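Local coordinates for odorant binding protein 4 (Chrysopa pallens, PDB 6JPM) that probably binds odorant molecules, as a secreted member of the PBP/GOBP family of insect odorant-binding proteins, at residues L13-C18 and M44-C49. Residues are numbered along the deposited sequence; the frame is centred on the assembly and turned at random.
Sequences LMRKMC and MCYMNC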
ATOM      1  N   LEU A  13       4.992  -7.758  -9.673  1.00 25.63           N
ATOM      2  CA  LEU A  13       4.700  -7.159 -10.968  1.00 24.43           C
ATOM      3  C   LEU A  13       4.325  -5.684 -10.832  1.00 30.35           C
ATOM      4  O   LEU A  13       4.676  -4.863 -11.691  1.00 27.89           O
ATOM      5  CB  LEU A  13       3.585  -7.963 -11.630  1.00 29.50           C
ATOM      6  CG  LEU A  13       3.147  -7.603 -13.042  1.00 40.63           C
ATOM      7  CD1 LEU A  13       4.356  -7.569 -13.968  1.00 41.34           C
ATOM      8  CD2 LEU A  13       2.146  -8.658 -13.484  1.00 38.18           C
ATOM      9  N   MET A  14       3.594  -5.326  -9.771  1.00 27.10           N
ATOM     10  CA  MET A  14       3.291  -3.917  -9.538  1.00 23.50           C
ATOM     11  C   MET A  14       4.558  -3.126  -9.254  1.00 17.61           C
ATOM     12  O   MET A  14       4.706  -1.983  -9.704  1.00 21.57           O
ATOM     13  CB  MET A  14       2.309  -3.775  -8.374  1.00 21.22           C
ATOM     14  CG  MET A  14       0.932  -4.323  -8.669  1.00 28.20           C
ATOM     15  SD  MET A  14      -0.255  -3.907  -7.370  1.00 31.40           S
ATOM     16  CE  MET A  14      -1.765  -4.499  -8.122  1.00 36.07           C
ATOM     17  N   ARG A  15       5.480  -3.707  -8.492  1.00 20.14           N
ATOM     18  CA  ARG A  15       6.725  -3.005  -8.215  1.00 20.82           C
ATOM     19  C   ARG A  15       7.507  -2.768  -9.498  1.00 23.16           C
ATOM     20  O   ARG A  15       8.015  -1.666  -9.723  1.00 23.59           O
ATOM     21  CB  ARG A  15       7.566  -3.779  -7.205  1.00 25.09           C
ATOM     22  CG  ARG A  15       8.831  -3.025  -6.806  1.00 25.23           C
ATOM     23  CD  ARG A  15       9.925  -3.967  -6.575  1.00 34.70           C
ATOM     24  NE  ARG A  15      11.231  -3.332  -6.525  1.00 35.78           N
ATOM     25  CZ  ARG A  15      11.990  -3.350  -5.443  1.00 32.66           C
ATOM     26  NH1 ARG A  15      11.539  -3.952  -4.362  1.00 22.64           N
ATOM     27  NH2 ARG A  15      13.191  -2.779  -5.438  1.00 29.52           N
ATOM     28  N   LYS A  16       7.599  -3.792 -10.352  1.00 22.53           N
ATOM     29  CA  LYS A  16       8.317  -3.686 -11.621  1.00 24.76           C
ATOM     30  C   LYS A  16       7.760  -2.570 -12.489  1.00 23.69           C
ATOM     31  O   LYS A  16       8.504  -1.930 -13.230  1.00 31.10           O
ATOM     32  CB  LYS A  16       8.231  -5.008 -12.389  1.00 31.58           C
ATOM     33  CG  LYS A  16       9.103  -6.119 -11.869  1.00 36.85           C
ATOM     34  CD  LYS A  16       8.903  -7.347 -12.750  1.00 45.46           C
ATOM     35  CE  LYS A  16       9.788  -8.507 -12.354  1.00 50.04           C
ATOM     36  NZ  LYS A  16       9.339  -9.748 -13.058  1.00 54.88           N
ATOM     37  N   MET A  17       6.459  -2.309 -12.403  1.00 25.58           N
ATOM     38  CA  MET A  17       5.915  -1.191 -13.160  1.00 25.19           C
ATOM     39  C   MET A  17       6.141   0.143 -12.448  1.00 28.54           C
ATOM     40  O   MET A  17       6.543   1.126 -13.082  1.00 26.31           O
ATOM     41  CB  MET A  17       4.430  -1.419 -13.406  1.00 27.90           C
ATOM     42  CG  MET A  17       3.742  -0.163 -13.884  1.00 46.06           C
ATOM     43  SD  MET A  17       1.975  -0.297 -13.677  1.00 67.91           S
ATOM     44  CE  MET A  17       1.870  -0.517 -11.913  1.00 71.55           C
ATOM     45  N   CYS A  18       5.910   0.198 -11.133  1.00 26.44           N
ATOM     46  CA  CYS A  18       5.893   1.486 -10.438  1.00 20.34           C
ATOM     47  C   CYS A  18       7.273   2.010 -10.075  1.00 17.36           C
ATOM     48  O   CYS A  18       7.444   3.227  -9.942  1.00 21.33           O
ATOM     49  CB  CYS A  18       5.059   1.385  -9.165  1.00 19.30           C
ATOM     50  SG  CYS A  18       3.290   1.389  -9.542  1.00 24.79           S
ATOM     51  N   MET A  44       7.104   8.617  -1.972  1.00 18.24           N
ATOM     52  CA  MET A  44       5.681   9.036  -1.893  1.00 19.97           C
ATOM     53  C   MET A  44       4.954   8.696  -3.196  1.00 18.35           C
ATOM     54  O   MET A  44       3.951   8.078  -3.138  1.00 18.57           O
ATOM     55  CB  MET A  44       5.522  10.518  -1.550  1.00 16.09           C
ATOM     56  CG  MET A  44       5.835  10.819  -0.118  1.00 19.04           C
ATOM     57  SD  MET A  44       5.435  12.405   0.562  1.00 27.00           S
ATOM     58  CE  MET A  44       5.715  13.498  -0.810  1.00 22.88           C
ATOM     59  N   CYS A  45       5.547   9.040  -4.317  1.00 15.38           N
ATOM     60  CA  CYS A  45       4.929   8.780  -5.625  1.00 22.55           C
ATOM     61  C   CYS A  45       4.895   7.287  -5.924  1.00 19.43           C
ATOM     62  O   CYS A  45       3.976   6.885  -6.506  1.00 19.90           O
ATOM     63  CB  CYS A  45       5.461   9.715  -6.699  1.00 28.13           C
ATOM     64  SG  CYS A  45       4.957  11.412  -6.343  1.00 31.87           S
ATOM     65  N   TYR A  46       5.868   6.530  -5.434  1.00 21.60           N
ATOM     66  CA  TYR A  46       5.852   5.060  -5.599  1.00 16.43           C
ATOM     67  C   TYR A  46       4.627   4.495  -4.878  1.00 20.07           C
ATOM     68  O   TYR A  46       3.969   3.737  -5.446  1.00 17.39           O
ATOM     69  CB  TYR A  46       7.143   4.393  -5.131  1.00 18.03           C
ATOM     70  CG  TYR A  46       7.083   2.895  -5.088  1.00 20.07           C
ATOM     71  CD1 TYR A  46       7.267   2.149  -6.226  1.00 19.35           C
ATOM     72  CD2 TYR A  46       6.824   2.222  -3.913  1.00 20.17           C
ATOM     73  CE1 TYR A  46       7.232   0.777  -6.187  1.00 15.15           C
ATOM     74  CE2 TYR A  46       6.798   0.848  -3.853  1.00 15.57           C
ATOM     75  CZ  TYR A  46       6.982   0.123  -5.006  1.00 23.78           C
ATOM     76  OH  TYR A  46       6.931  -1.212  -5.006  1.00 22.12           O
ATOM     77  N   MET A  47       4.419   4.875  -3.624  1.00 16.23           N
ATOM     78  CA  MET A  47       3.246   4.412  -2.846  1.00 15.30           C
ATOM     79  C   MET A  47       1.939   4.832  -3.550  1.00 16.36           C
ATOM     80  O   MET A  47       1.027   4.056  -3.590  1.00 18.51           O
ATOM     81  CB  MET A  47       3.294   4.868  -1.385  1.00 17.08           C
ATOM     82  CG  MET A  47       4.321   4.140  -0.512  1.00 22.28           C
ATOM     83  SD  MET A  47       4.750   2.458  -0.951  1.00 24.93           S
ATOM     84  CE  MET A  47       3.263   1.611  -0.481  1.00 22.86           C
ATOM     85  N   ASN A  48       1.885   6.036  -4.092  1.00 16.13           N
ATOM     86  CA  ASN A  48       0.705   6.503  -4.847  1.00 15.53           C
ATOM     87  C   ASN A  48       0.472   5.595  -6.063  1.00 18.00           C
ATOM     88  O   ASN A  48      -0.607   5.190  -6.278  1.00 18.38           O
ATOM     89  CB  ASN A  48       0.817   7.956  -5.257  1.00 15.61           C
ATOM     90  CG  ASN A  48      -0.471   8.426  -5.884  1.00 22.67           C
ATOM     91  OD1 ASN A  48      -1.501   8.420  -5.268  1.00 18.21           O
ATOM     92  ND2 ASN A  48      -0.420   8.753  -7.138  1.00 20.87           N
ATOM     93  N   CYS A  49       1.530   5.323  -6.800  1.00 23.15           N
ATOM     94  CA  CYS A  49       1.498   4.450  -7.985  1.00 18.68           C
ATOM     95  C   CYS A  49       1.005   3.066  -7.565  1.00 20.78           C
ATOM     96  O   CYS A  49       0.182   2.595  -8.196  1.00 24.57           O
ATOM     97  CB  CYS A  49       2.861   4.341  -8.637  1.00 21.62           C
ATOM     98  SG  CYS A  49       2.891   3.299 -10.110  1.00 29.81           S
TER
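Cys-18 and Cys-49 meet through different first torsions. In Cys-18, SG stands beside the backbone N and anti to the carbonyl carbon (chi1 -76°); in Cys-49, SG is anti to the backbone N. Both CB atoms point toward the other helix, and the sulfurs join in a disulfide, SG of Cys-18 to SG of Cys-49, 2.0 Å, with chi3 -75°. The bond ties helix 4-22 to helix 41-53. The N-to-C directions of segments 13-18 and 44-49 are 130° apart. Their axes come no closer than 10.0 Å, but the CA atoms of Cys-18 and Cys-49 come within 5.8 Å. CE of Met-17 lies beside the bridge, 4.3 Å from SG of Cys-49.

Tyr-46 packs against the CB of Cys-18, on the helix 4-22 side of the bridge. CE1 of Tyr-46 lies 3.7 Å from CB of Cys-18, an oblique approach. The carbonyl O of Cys-18 lies at the ring edge, in its plane. OH of Tyr-46 sits 3.2 Å from CG of Arg-15. That oxygen is hydrogen-bonded to atom O of Pro-119, at the C-terminus. The guanidinium of Arg-15 turns to Asp-26 in a salt bridge and to Gln-19 in a hydrogen bond. With an alanine here in place of Tyr-46, Cys-18 CB and Arg-15 CG would probably lose their packing partner, and the terminal oxygen of Pro-119 this hydrogen bond.

Cys-45 gives helix 41-53 a second cross-link, to Cys-98, as in classical insect odorant-binding proteins with three disulfides. The contact between the segments is covalent and apolar, so its hold probably depends little on polar pairing.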